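Long-range contacts in rhomboid protease GlpG (Haemophilus influenzae, PDB 2NR9), which is a rhomboid-type intramembrane serine protease that probably cleaves type-1 transmembrane domains, using a serine-histidine dyad: residues I14-C19 with F68-F73; S55-H60 with F113-V118; R82-V87 with H135-P140. The protein carries 2 engineered substitutions. All blocks are in the same frame, centred on the assembly; numbering follows the deposited sequence.

Overall arrangement
From the N terminus, helix 10-27 comes first, and interaction 1 pairs its residues 14-19 with 68-73 of helix 63-84, closing a loop that includes the short helices 31-38 and 52-55. Interaction 2 starts within that loop, at 55-60, and closes at 113-118 after helices 63-84 and 86-108, so interactions 1 and 2 cross. They also touch in space, through N69 against L115 and S116 and F73 against L115, with centres about 10 Å apart. Interaction 3 joins 82-87 to 135-140, crossing interaction 2 but following interaction 1 in series. It ties the turn between helices 63-84 and 86-108 to the segment after helix 116-131, its centre about 23 Å from that of interaction 2.

Interaction 1: I14-C19 with F68-F73; sequences ILTALC and FNLSWF
The phenyl ring of F73 receives T16 at its edge, where OG1 lies in the ring plane 3.9 Å from CD2. L15 reaches the same ring at a slant: its CD1 stands 3.6 Å from F73 CZ, and L15 CB is 3.8 Å from F73 CE2. The ring gets this far because CG of F73 leaves the backbone trans to N (chi1 -180°), which carries the phenyl across to helix 10-27. L115 and V118 also touch F73, and through them the ring borders the nucleophile's segment; the side chain of F73 is about 9 Å from that of S116.

One turn away, L70 supplies both methyls. CD1 sits 3.6 Å from T16 CG2, the two side chains running antiparallel alongside each other, while CD2 of L70 meets CB of C19 at 4.0 Å. T16 thus divides its work: its methyl packs on L70, and its hydroxyl, on the other branch, is hydrogen-bonded to the carbonyl O of T12 one turn back in its own helix.

The segment axes run antiparallel at 171°, with a closest approach of 10.5 Å, and T16 and L70 mark the register with CA atoms 6.2 Å apart. All five touching residues are buried. No hydrogen bond or salt bridge crosses between the segments. The chemistry is therefore that of apolar packing between two predicted transmembrane helices; the buried hydroxyl of T16 is satisfied within its own helix by T12 O, consistent with its place in an apolar interface.

Interaction 2: S55-H60 with F113-V118; sequences SHTLVH and FGLSGV
V59 puts CG1 trans to its backbone N (chi1 -178°), laying that methyl over one face of the F113 ring, 4.1 Å from the centroid, while V59 CB presses within 3.4 Å of F113 CD2. H60 starts out pointing away from 113-118, but a chi1 of -71° swings its imidazole back until G114 CA lies over one face, 4.1 Å from the ring centroid. N69 OD1 makes a weak hydrogen bond to H60 NE2.

G114 N donates to H56 O at 2.9 Å with a nearly straight N-H...O angle of 163°, arriving bent from the C=O direction and tilted somewhat out of the carbonyl plane; the same oxygen lies in the plane of the F113 ring, at its edge. T57 CA approaches G114 O at 3.4 Å in a CA-H...O contact. A water bridges the segments, 2.6 Å from H56 ND1 and donating to G114 O at 2.8 Å.

G114-L115-S116-G117 is the rhomboid GxSG motif, whose S116 nucleophile is hydrogen-bonded to H169. The positive phi of G114 suits glycine, since a side chain would jam against F113 O. The direct bond holds its N-H and the water its carbonyl O, anchoring two successive peptides before the nucleophile.

Interaction 3: R82-V87 with H135-P140; sequences RTFGSV and HLFDLP
F84 CE1 comes to the edge of the F137 ring, near its plane, 3.4 Å from F137 CZ. The planes are inclined at 61° and the centroids lie 5.7 Å apart, so the pair is not a stack. L136 closes on the same F84 phenyl: its CD2 lies 3.2 Å from F84 CE2, a tight carbon-carbon contact, and its chi1 of 29°, off the staggered values, is consistent with strain. T83 completes this first shell with both branches. Its methyl CG2 is 3.6 Å from L136 CB, and its OG1 passes 3.7 Å from F137 CE2.

A second layer surrounds these groups. The T83 chi1 of -52° puts OG1 beside the backbone N and CG2 opposite it, which sets that methyl 3.8 Å above the plane of the neighbouring F84 ring, over its centre. The hydroxyl of T83 is hydrogen-bonded to M79 O, a turn earlier in helix 63-84. From helix 116-131, Y125 meets F84 edge to face, and R129 touches F84, L136 and F137.

Beyond F84 the helix ends at G85, which leaves helical geometry with positive phi and serves as N-cap for helix 86-108. The contact therefore seats the irregular segment after helix 116-131 on a tight interhelical turn. Remote from the annotated sites, on the predicted cytoplasmic side, it is apolar packing of a connecting loop against the end of the rhomboid transmembrane bundle.

Interaction 1: I14-C19 with F68-F73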
ATOM      1  N   ILE A  14       1.477  -8.969  10.316  1.00 45.88           N
ATOM      2  CA  ILE A  14       2.002 -10.025   9.446  1.00 46.98           C
ATOM      3  C   ILE A  14       2.689  -9.467   8.197  1.00 47.52           C
ATOM      4  O   ILE A  14       3.746  -9.958   7.788  1.00 49.07           O
ATOM      5  CB  ILE A  14       0.907 -11.021   9.006  1.00 48.61           C
ATOM      6  CG1 ILE A  14       0.511 -11.936  10.169  1.00 48.96           C
ATOM      7  CG2 ILE A  14       1.405 -11.865   7.841  1.00 49.07           C
ATOM      8  CD1 ILE A  14      -0.526 -12.985   9.796  1.00 49.59           C
ATOM      9  N   LEU A  15       2.074  -8.461   7.574  1.00 46.52           N
ATOM     10  CA  LEU A  15       2.633  -7.860   6.357  1.00 46.87           C
ATOM     11  C   LEU A  15       3.905  -7.061   6.639  1.00 47.56           C
ATOM     12  O   LEU A  15       4.872  -7.103   5.863  1.00 49.10           O
ATOM     13  CB  LEU A  15       1.587  -6.991   5.648  1.00 46.63           C
ATOM     14  CG  LEU A  15       0.439  -7.755   4.986  1.00 48.10           C
ATOM     15  CD1 LEU A  15      -0.647  -6.802   4.490  1.00 48.68           C
ATOM     16  CD2 LEU A  15       0.960  -8.631   3.846  1.00 47.60           C
ATOM     17  N   THR A  16       3.917  -6.347   7.752  1.00 47.12           N
ATOM     18  CA  THR A  16       5.100  -5.589   8.135  1.00 48.48           C
ATOM     19  C   THR A  16       6.264  -6.542   8.416  1.00 48.11           C
ATOM     20  O   THR A  16       7.355  -6.393   7.855  1.00 48.56           O
ATOM     21  CB  THR A  16       4.817  -4.714   9.359  1.00 48.69           C
ATOM     22  OG1 THR A  16       3.688  -3.868   9.084  1.00 49.12           O
ATOM     23  CG2 THR A  16       6.027  -3.859   9.702  1.00 49.33           C
ATOM     24  N   ALA A  17       6.006  -7.563   9.227  1.00 48.02           N
ATOM     25  CA  ALA A  17       7.033  -8.545   9.583  1.00 48.68           C
ATOM     26  C   ALA A  17       7.553  -9.333   8.368  1.00 48.68           C
ATOM     27  O   ALA A  17       8.718  -9.719   8.331  1.00 48.45           O
ATOM     28  CB  ALA A  17       6.521  -9.494  10.664  1.00 47.86           C
ATOM     29  N   LEU A  18       6.681  -9.594   7.398  1.00 49.34           N
ATOM     30  CA  LEU A  18       7.092 -10.291   6.173  1.00 50.89           C
ATOM     31  C   LEU A  18       8.061  -9.438   5.373  1.00 51.08           C
ATOM     32  O   LEU A  18       9.049  -9.943   4.828  1.00 51.81           O
ATOM     33  CB  LEU A  18       5.887 -10.660   5.300  1.00 50.80           C
ATOM     34  CG  LEU A  18       5.166 -11.972   5.596  1.00 52.08           C
ATOM     35  CD1 LEU A  18       3.982 -12.144   4.661  1.00 51.91           C
ATOM     36  CD2 LEU A  18       6.128 -13.145   5.455  1.00 52.17           C
ATOM     37  N   CYS A  19       7.743  -8.153   5.255  1.00 50.45           N
ATOM     38  CA  CYS A  19       8.609  -7.218   4.546  1.00 49.82           C
ATOM     39  C   CYS A  19       9.978  -7.164   5.200  1.00 50.12           C
ATOM     40  O   CYS A  19      10.997  -7.228   4.516  1.00 50.81           O
ATOM     41  CB  CYS A  19       7.989  -5.818   4.484  1.00 48.03           C
ATOM     42  SG  CYS A  19       6.614  -5.642   3.286  1.00 48.31           S
ATOM     43  N   PHE A  68      10.428   4.135   5.491  1.00 54.16           N
ATOM     44  CA  PHE A  68       9.297   5.024   5.247  1.00 54.41           C
ATOM     45  C   PHE A  68       8.036   4.256   4.865  1.00 52.82           C
ATOM     46  O   PHE A  68       6.957   4.527   5.390  1.00 52.81           O
ATOM     47  CB  PHE A  68       9.647   6.098   4.212  1.00 56.26           C
ATOM     48  CG  PHE A  68      10.431   7.256   4.782  1.00 58.34           C
ATOM     49  CD1 PHE A  68      11.729   7.080   5.238  1.00 59.05           C
ATOM     50  CD2 PHE A  68       9.868   8.523   4.853  1.00 59.27           C
ATOM     51  CE1 PHE A  68      12.446   8.143   5.767  1.00 60.10           C
ATOM     52  CE2 PHE A  68      10.582   9.591   5.374  1.00 59.87           C
ATOM     53  CZ  PHE A  68      11.873   9.401   5.828  1.00 60.09           C
ATOM     54  N   ASN A  69       8.175   3.253   4.004  1.00 52.45           N
ATOM     55  CA  ASN A  69       7.018   2.440   3.628  1.00 52.21           C
ATOM     56  C   ASN A  69       6.346   1.763   4.820  1.00 51.70           C
ATOM     57  O   ASN A  69       5.139   1.908   5.021  1.00 52.71           O
ATOM     58  CB  ASN A  69       7.383   1.406   2.566  1.00 52.75           C
ATOM     59  CG  ASN A  69       7.489   2.007   1.188  1.00 54.40           C
ATOM     60  OD1 ASN A  69       7.550   1.289   0.193  1.00 56.82           O
ATOM     61  ND2 ASN A  69       7.438   3.328   1.112  1.00 55.10           N
ATOM     62  N   LEU A  70       7.127   1.029   5.612  1.00 51.91           N
ATOM     63  CA  LEU A  70       6.591   0.315   6.775  1.00 50.63           C
ATOM     64  C   LEU A  70       6.031   1.218   7.870  1.00 50.97           C
ATOM     65  O   LEU A  70       5.080   0.841   8.554  1.00 51.23           O
ATOM     66  CB  LEU A  70       7.615  -0.668   7.356  1.00 49.74           C
ATOM     67  CG  LEU A  70       7.841  -1.926   6.513  1.00 50.14           C
ATOM     68  CD1 LEU A  70       8.528  -3.011   7.328  1.00 50.35           C
ATOM     69  CD2 LEU A  70       6.512  -2.436   5.991  1.00 48.78           C
ATOM     70  N   SER A  71       6.664   2.371   8.088  1.00 50.94           N
ATOM     71  CA  SER A  71       6.172   3.333   9.081  1.00 51.28           C
ATOM     72  C   SER A  71       4.750   3.757   8.724  1.00 51.20           C
ATOM     73  O   SER A  71       3.831   3.631   9.530  1.00 52.19           O
ATOM     74  CB  SER A  71       7.068   4.573   9.132  1.00 51.59           C
ATOM     75  OG  SER A  71       8.408   4.239   9.458  1.00 53.63           O
ATOM     76  N   TRP A  72       4.588   4.277   7.509  1.00 50.55           N
ATOM     77  CA  TRP A  72       3.294   4.735   7.026  1.00 51.40           C
ATOM     78  C   TRP A  72       2.257   3.612   6.935  1.00 51.11           C
ATOM     79  O   TRP A  72       1.097   3.808   7.299  1.00 51.50           O
ATOM     80  CB  TRP A  72       3.447   5.452   5.683  1.00 54.08           C
ATOM     81  CG  TRP A  72       4.054   6.818   5.802  1.00 56.50           C
ATOM     82  CD1 TRP A  72       5.377   7.119   5.956  1.00 57.71           C
ATOM     83  CD2 TRP A  72       3.358   8.068   5.774  1.00 57.88           C
ATOM     84  NE1 TRP A  72       5.546   8.481   6.033  1.00 58.76           N
ATOM     85  CE2 TRP A  72       4.322   9.086   5.918  1.00 58.77           C
ATOM     86  CE3 TRP A  72       2.013   8.426   5.639  1.00 58.89           C
ATOM     87  CZ2 TRP A  72       3.982  10.439   5.940  1.00 59.77           C
ATOM     88  CZ3 TRP A  72       1.678   9.769   5.655  1.00 59.53           C
ATOM     89  CH2 TRP A  72       2.658  10.759   5.801  1.00 59.87           C
ATOM     90  N   PHE A  73       2.668   2.439   6.458  1.00 49.80           N
ATOM     91  CA  PHE A  73       1.746   1.296   6.370  1.00 50.21           C
ATOM     92  C   PHE A  73       1.344   0.775   7.748  1.00 50.12           C
ATOM     93  O   PHE A  73       0.197   0.388   7.959  1.00 49.45           O
ATOM     94  CB  PHE A  73       2.336   0.148   5.536  1.00 49.96           C
ATOM     95  CG  PHE A  73       1.413  -1.061   5.415  1.00 51.10           C
ATOM     96  CD1 PHE A  73       0.360  -1.059   4.515  1.00 50.34           C
ATOM     97  CD2 PHE A  73       1.604  -2.186   6.210  1.00 51.05           C
ATOM     98  CE1 PHE A  73      -0.482  -2.159   4.401  1.00 51.12           C
ATOM     99  CE2 PHE A  73       0.760  -3.286   6.107  1.00 50.82           C
ATOM    100  CZ  PHE A  73      -0.275  -3.276   5.198  1.00 51.10           C
TER

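Interaction 2: S55-H60 with F113-V118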
ATOM      1  N   SER A  55       3.468 -10.172  -5.085  1.00 54.13           N
ATOM      2  CA  SER A  55       4.735 -10.336  -4.361  1.00 54.40           C
ATOM      3  C   SER A  55       5.744  -9.200  -4.491  1.00 53.44           C
ATOM      4  O   SER A  55       6.563  -8.997  -3.600  1.00 53.61           O
ATOM      5  CB  SER A  55       5.395 -11.684  -4.686  1.00 55.52           C
ATOM      6  OG  SER A  55       5.706 -11.801  -6.071  1.00 57.37           O
ATOM      7  N   HIS A  56       5.705  -8.483  -5.606  1.00 51.91           N
ATOM      8  CA  HIS A  56       6.642  -7.386  -5.835  1.00 48.63           C
ATOM      9  C   HIS A  56       6.620  -6.351  -4.704  1.00 49.11           C
ATOM     10  O   HIS A  56       7.579  -5.594  -4.527  1.00 48.69           O
ATOM     11  CB  HIS A  56       6.345  -6.705  -7.175  1.00 47.09           C
ATOM     12  CG  HIS A  56       4.932  -6.218  -7.306  1.00 45.82           C
ATOM     13  ND1 HIS A  56       4.539  -4.955  -6.917  1.00 42.02           N
ATOM     14  CD2 HIS A  56       3.814  -6.834  -7.761  1.00 45.07           C
ATOM     15  CE1 HIS A  56       3.251  -4.800  -7.162  1.00 43.88           C
ATOM     16  NE2 HIS A  56       2.783  -5.932  -7.658  1.00 45.46           N
ATOM     17  N   THR A  57       5.543  -6.357  -3.918  1.00 48.78           N
ATOM     18  CA  THR A  57       5.356  -5.382  -2.840  1.00 50.48           C
ATOM     19  C   THR A  57       6.122  -5.730  -1.569  1.00 50.76           C
ATOM     20  O   THR A  57       6.198  -4.925  -0.647  1.00 51.65           O
ATOM     21  CB  THR A  57       3.870  -5.251  -2.456  1.00 50.76           C
ATOM     22  OG1 THR A  57       3.416  -6.481  -1.873  1.00 49.66           O
ATOM     23  CG2 THR A  57       3.027  -4.911  -3.670  1.00 50.39           C
ATOM     24  N   LEU A  58       6.655  -6.942  -1.514  1.00 51.16           N
ATOM     25  CA  LEU A  58       7.362  -7.427  -0.333  1.00 51.47           C
ATOM     26  C   LEU A  58       8.879  -7.215  -0.391  1.00 51.91           C
ATOM     27  O   LEU A  58       9.596  -7.578   0.544  1.00 51.50           O
ATOM     28  CB  LEU A  58       7.059  -8.911  -0.136  1.00 51.36           C
ATOM     29  CG  LEU A  58       5.829  -9.353   0.677  1.00 52.92           C
ATOM     30  CD1 LEU A  58       4.756  -8.288   0.814  1.00 52.30           C
ATOM     31  CD2 LEU A  58       5.264 -10.677   0.162  1.00 51.40           C
ATOM     32  N   VAL A  59       9.369  -6.693  -1.512  1.00 50.30           N
ATOM     33  CA  VAL A  59      10.795  -6.460  -1.688  1.00 50.26           C
ATOM     34  C   VAL A  59      11.114  -4.963  -1.639  1.00 51.08           C
ATOM     35  O   VAL A  59      10.406  -4.148  -2.230  1.00 50.07           O
ATOM     36  CB  VAL A  59      11.309  -7.046  -3.028  1.00 50.58           C
ATOM     37  CG1 VAL A  59      12.815  -6.832  -3.163  1.00 50.99           C
ATOM     38  CG2 VAL A  59      10.969  -8.527  -3.133  1.00 50.25           C
ATOM     39  N   HIS A  60      12.186  -4.613  -0.935  1.00 50.90           N
ATOM     40  CA  HIS A  60      12.598  -3.225  -0.817  1.00 50.52           C
ATOM     41  C   HIS A  60      14.050  -3.026  -1.254  1.00 52.37           C
ATOM     42  O   HIS A  60      14.848  -3.966  -1.239  1.00 52.14           O
ATOM     43  CB  HIS A  60      12.308  -2.689   0.589  1.00 48.47           C
ATOM     44  CG  HIS A  60      10.847  -2.489   0.855  1.00 47.31           C
ATOM     45  ND1 HIS A  60      10.001  -3.530   1.185  1.00 47.71           N
ATOM     46  CD2 HIS A  60      10.061  -1.394   0.721  1.00 46.78           C
ATOM     47  CE1 HIS A  60       8.762  -3.077   1.270  1.00 47.38           C
ATOM     48  NE2 HIS A  60       8.770  -1.783   0.998  1.00 46.51           N
ATOM     49  N   PHE A 113       9.786  -2.626  -7.189  1.00 43.59           N
ATOM     50  CA  PHE A 113       9.555  -3.380  -5.958  1.00 42.29           C
ATOM     51  C   PHE A 113       9.138  -2.431  -4.856  1.00 41.45           C
ATOM     52  O   PHE A 113       9.552  -1.272  -4.836  1.00 42.59           O
ATOM     53  CB  PHE A 113      10.850  -4.076  -5.503  1.00 41.80           C
ATOM     54  CG  PHE A 113      11.258  -5.235  -6.354  1.00 41.95           C
ATOM     55  CD1 PHE A 113      12.390  -5.164  -7.147  1.00 42.74           C
ATOM     56  CD2 PHE A 113      10.546  -6.419  -6.319  1.00 41.80           C
ATOM     57  CE1 PHE A 113      12.787  -6.243  -7.899  1.00 42.81           C
ATOM     58  CE2 PHE A 113      10.939  -7.497  -7.069  1.00 42.35           C
ATOM     59  CZ  PHE A 113      12.055  -7.410  -7.865  1.00 42.45           C
ATOM     60  N   GLY A 114       8.416  -2.943  -3.867  1.00 40.12           N
ATOM     61  CA  GLY A 114       8.053  -2.113  -2.729  1.00 39.34           C
ATOM     62  C   GLY A 114       6.578  -1.948  -2.449  1.00 40.75           C
ATOM     63  O   GLY A 114       5.738  -2.053  -3.347  1.00 41.87           O
ATOM     64  N   LEU A 115       6.299  -1.502  -1.229  1.00 41.42           N
ATOM     65  CA  LEU A 115       4.949  -1.361  -0.707  1.00 43.39           C
ATOM     66  C   LEU A 115       4.333   0.054  -0.878  1.00 45.67           C
ATOM     67  O   LEU A 115       3.199   0.288  -0.453  1.00 46.34           O
ATOM     68  CB  LEU A 115       4.974  -1.732   0.789  1.00 42.55           C
ATOM     69  CG  LEU A 115       3.684  -2.069   1.535  1.00 43.16           C
ATOM     70  CD1 LEU A 115       3.078  -3.348   0.991  1.00 43.25           C
ATOM     71  CD2 LEU A 115       3.980  -2.210   3.044  1.00 43.17           C
ATOM     72  N   SER A 116       5.052   0.976  -1.521  1.00 47.24           N
ATOM     73  CA  SER A 116       4.560   2.367  -1.643  1.00 49.32           C
ATOM     74  C   SER A 116       3.242   2.539  -2.415  1.00 49.27           C
ATOM     75  O   SER A 116       2.452   3.427  -2.108  1.00 49.38           O
ATOM     76  CB  SER A 116       5.648   3.319  -2.161  1.00 50.07           C
ATOM     77  OG  SER A 116       6.119   2.926  -3.435  1.00 52.92           O
ATOM     78  N   GLY A 117       2.996   1.669  -3.389  1.00 48.88           N
ATOM     79  CA  GLY A 117       1.738   1.695  -4.127  1.00 47.42           C
ATOM     80  C   GLY A 117       0.579   1.325  -3.214  1.00 46.47           C
ATOM     81  O   GLY A 117      -0.523   1.854  -3.350  1.00 46.40           O
ATOM     82  N   VAL A 118       0.830   0.403  -2.286  1.00 45.35           N
ATOM     83  CA  VAL A 118      -0.178  -0.001  -1.304  1.00 43.75           C
ATOM     84  C   VAL A 118      -0.365   1.096  -0.255  1.00 41.90           C
ATOM     85  O   VAL A 118      -1.491   1.381   0.171  1.00 42.62           O
ATOM     86  CB  VAL A 118       0.200  -1.329  -0.613  1.00 44.67           C
ATOM     87  CG1 VAL A 118      -0.831  -1.693   0.457  1.00 44.11           C
ATOM     88  CG2 VAL A 118       0.312  -2.446  -1.640  1.00 45.19           C
TER
HETATM   89  O   HOH W   1       5.844  -2.812  -6.085  1.00 49.99           O

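Interaction 3: R82-V87 with H135-P140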
ATOM      1  N   ARG A  82      -7.983  -1.819  12.393  1.00 52.27           N
ATOM      2  CA  ARG A  82      -8.679  -1.634  13.664  1.00 53.54           C
ATOM      3  C   ARG A  82     -10.039  -0.970  13.507  1.00 52.95           C
ATOM      4  O   ARG A  82     -10.905  -1.109  14.364  1.00 54.22           O
ATOM      5  CB  ARG A  82      -7.816  -0.839  14.646  1.00 54.59           C
ATOM      6  CG  ARG A  82      -6.677  -1.633  15.255  1.00 56.38           C
ATOM      7  CD  ARG A  82      -5.886  -0.806  16.274  1.00 58.52           C
ATOM      8  NE  ARG A  82      -5.031   0.199  15.640  1.00 59.63           N
ATOM      9  CZ  ARG A  82      -5.356   1.479  15.486  1.00 60.47           C
ATOM     10  NH1 ARG A  82      -6.518   1.932  15.939  1.00 61.35           N
ATOM     11  NH2 ARG A  82      -4.507   2.313  14.898  1.00 60.18           N
ATOM     12  N   THR A  83     -10.246  -0.286  12.390  1.00 51.98           N
ATOM     13  CA  THR A  83     -11.492   0.432  12.180  1.00 50.67           C
ATOM     14  C   THR A  83     -12.507  -0.302  11.288  1.00 51.55           C
ATOM     15  O   THR A  83     -13.706  -0.317  11.592  1.00 51.73           O
ATOM     16  CB  THR A  83     -11.235   1.854  11.659  1.00 49.69           C
ATOM     17  OG1 THR A  83     -10.302   2.514  12.525  1.00 48.33           O
ATOM     18  CG2 THR A  83     -12.524   2.646  11.611  1.00 48.79           C
ATOM     19  N   PHE A  84     -12.030  -0.952  10.225  1.00 50.69           N
ATOM     20  CA  PHE A  84     -12.934  -1.638   9.286  1.00 50.28           C
ATOM     21  C   PHE A  84     -12.774  -3.168   9.225  1.00 50.60           C
ATOM     22  O   PHE A  84     -13.520  -3.844   8.516  1.00 50.55           O
ATOM     23  CB  PHE A  84     -12.788  -1.058   7.878  1.00 50.50           C
ATOM     24  CG  PHE A  84     -12.844   0.435   7.831  1.00 49.47           C
ATOM     25  CD1 PHE A  84     -11.682   1.179   7.769  1.00 48.79           C
ATOM     26  CD2 PHE A  84     -14.059   1.098   7.863  1.00 49.20           C
ATOM     27  CE1 PHE A  84     -11.727   2.552   7.735  1.00 48.62           C
ATOM     28  CE2 PHE A  84     -14.109   2.477   7.839  1.00 48.31           C
ATOM     29  CZ  PHE A  84     -12.941   3.203   7.761  1.00 48.17           C
ATOM     30  N   GLY A  85     -11.768  -3.703   9.909  1.00 50.10           N
ATOM     31  CA  GLY A  85     -11.560  -5.150   9.928  1.00 49.03           C
ATOM     32  C   GLY A  85     -10.332  -5.641   9.176  1.00 47.80           C
ATOM     33  O   GLY A  85      -9.807  -4.960   8.288  1.00 48.00           O
ATOM     34  N   SER A  86      -9.899  -6.852   9.508  1.00 45.72           N
ATOM     35  CA  SER A  86      -8.727  -7.447   8.884  1.00 43.91           C
ATOM     36  C   SER A  86      -8.961  -7.848   7.427  1.00 41.96           C
ATOM     37  O   SER A  86      -8.033  -7.833   6.619  1.00 40.13           O
ATOM     38  CB  SER A  86      -8.244  -8.648   9.698  1.00 44.22           C
ATOM     39  OG  SER A  86      -7.884  -8.253  11.012  1.00 44.56           O
ATOM     40  N   VAL A  87     -10.190  -8.230   7.099  1.00 40.65           N
ATOM     41  CA  VAL A  87     -10.515  -8.627   5.731  1.00 41.20           C
ATOM     42  C   VAL A  87     -10.367  -7.429   4.791  1.00 42.27           C
ATOM     43  O   VAL A  87      -9.771  -7.531   3.709  1.00 43.20           O
ATOM     44  CB  VAL A  87     -11.943  -9.194   5.632  1.00 40.45           C
ATOM     45  CG1 VAL A  87     -12.350  -9.350   4.185  1.00 41.46           C
ATOM     46  CG2 VAL A  87     -12.041 -10.521   6.369  1.00 40.02           C
ATOM     47  N   HIS A 135     -15.645  10.543  11.494  1.00 89.67           N
ATOM     48  CA  HIS A 135     -15.951  10.086  12.846  1.00 91.68           C
ATOM     49  C   HIS A 135     -14.996   8.972  13.228  1.00 92.73           C
ATOM     50  O   HIS A 135     -14.219   9.097  14.174  1.00 92.97           O
ATOM     51  CB  HIS A 135     -17.392   9.579  12.946  1.00 92.28           C
ATOM     52  CG  HIS A 135     -18.419  10.664  12.906  1.00 92.82           C
ATOM     53  ND1 HIS A 135     -18.599  11.552  13.944  1.00 92.93           N
ATOM     54  CD2 HIS A 135     -19.353  10.976  11.978  1.00 93.06           C
ATOM     55  CE1 HIS A 135     -19.581  12.383  13.646  1.00 93.02           C
ATOM     56  NE2 HIS A 135     -20.057  12.055  12.458  1.00 93.09           N
ATOM     57  N   LEU A 136     -15.061   7.881  12.476  1.00 93.88           N
ATOM     58  CA  LEU A 136     -14.210   6.724  12.700  1.00 94.99           C
ATOM     59  C   LEU A 136     -12.720   7.063  12.778  1.00 95.84           C
ATOM     60  O   LEU A 136     -11.889   6.185  13.009  1.00 95.80           O
ATOM     61  CB  LEU A 136     -14.494   5.652  11.643  1.00 95.10           C
ATOM     62  CG  LEU A 136     -14.974   6.176  10.285  1.00 95.02           C
ATOM     63  CD1 LEU A 136     -13.958   7.110   9.652  1.00 95.13           C
ATOM     64  CD2 LEU A 136     -15.319   5.031   9.348  1.00 95.20           C
ATOM     65  N   PHE A 137     -12.394   8.340  12.602  1.00 97.14           N
ATOM     66  CA  PHE A 137     -11.015   8.808  12.721  1.00 98.70           C
ATOM     67  C   PHE A 137     -10.972  10.155  13.437  1.00100.47           C
ATOM     68  O   PHE A 137     -11.955  10.894  13.444  1.00100.58           O
ATOM     69  CB  PHE A 137     -10.341   8.916  11.351  1.00 97.98           C
ATOM     70  CG  PHE A 137     -10.301   7.623  10.587  1.00 97.42           C
ATOM     71  CD1 PHE A 137     -11.028   7.473   9.418  1.00 97.18           C
ATOM     72  CD2 PHE A 137      -9.559   6.551  11.051  1.00 97.14           C
ATOM     73  CE1 PHE A 137     -10.992   6.286   8.711  1.00 96.94           C
ATOM     74  CE2 PHE A 137      -9.528   5.358  10.353  1.00 96.96           C
ATOM     75  CZ  PHE A 137     -10.247   5.228   9.182  1.00 96.95           C
ATOM     76  N   ASP A 138      -9.824  10.473  14.028  1.00102.65           N
ATOM     77  CA  ASP A 138      -9.667  11.721  14.767  1.00104.79           C
ATOM     78  C   ASP A 138      -8.400  12.474  14.362  1.00106.23           C
ATOM     79  O   ASP A 138      -7.610  12.876  15.215  1.00106.40           O
ATOM     80  CB  ASP A 138      -9.651  11.447  16.274  1.00104.96           C
ATOM     81  CG  ASP A 138     -10.940  10.813  16.765  1.00105.20           C
ATOM     82  OD1 ASP A 138     -10.899  10.098  17.789  1.00105.27           O
ATOM     83  OD2 ASP A 138     -11.990  11.010  16.117  1.00105.30           O
ATOM     84  N   LEU A 139      -8.213  12.660  13.058  1.00108.03           N
ATOM     85  CA  LEU A 139      -7.049  13.380  12.539  1.00109.73           C
ATOM     86  C   LEU A 139      -5.769  12.550  12.631  1.00110.99           C
ATOM     87  O   LEU A 139      -5.573  11.807  13.595  1.00111.17           O
ATOM     88  CB  LEU A 139      -6.864  14.709  13.280  1.00109.70           C
ATOM     89  CG  LEU A 139      -8.013  15.715  13.199  1.00109.78           C
ATOM     90  CD1 LEU A 139      -7.720  16.931  14.065  1.00109.82           C
ATOM     91  CD2 LEU A 139      -8.267  16.128  11.758  1.00109.82           C
ATOM     92  N   PRO A 140      -4.889  12.676  11.621  1.00112.10           N
ATOM     93  CA  PRO A 140      -3.608  11.964  11.592  1.00112.89           C
ATOM     94  C   PRO A 140      -2.741  12.344  12.790  1.00113.76           C
ATOM     95  O   PRO A 140      -2.717  11.629  13.792  1.00113.90           O
ATOM     96  CB  PRO A 140      -2.961  12.463  10.293  1.00112.63           C
ATOM     97  CG  PRO A 140      -4.101  12.931   9.456  1.00112.44           C
ATOM     98  CD  PRO A 140      -5.091  13.499  10.417  1.00112.24           C
TER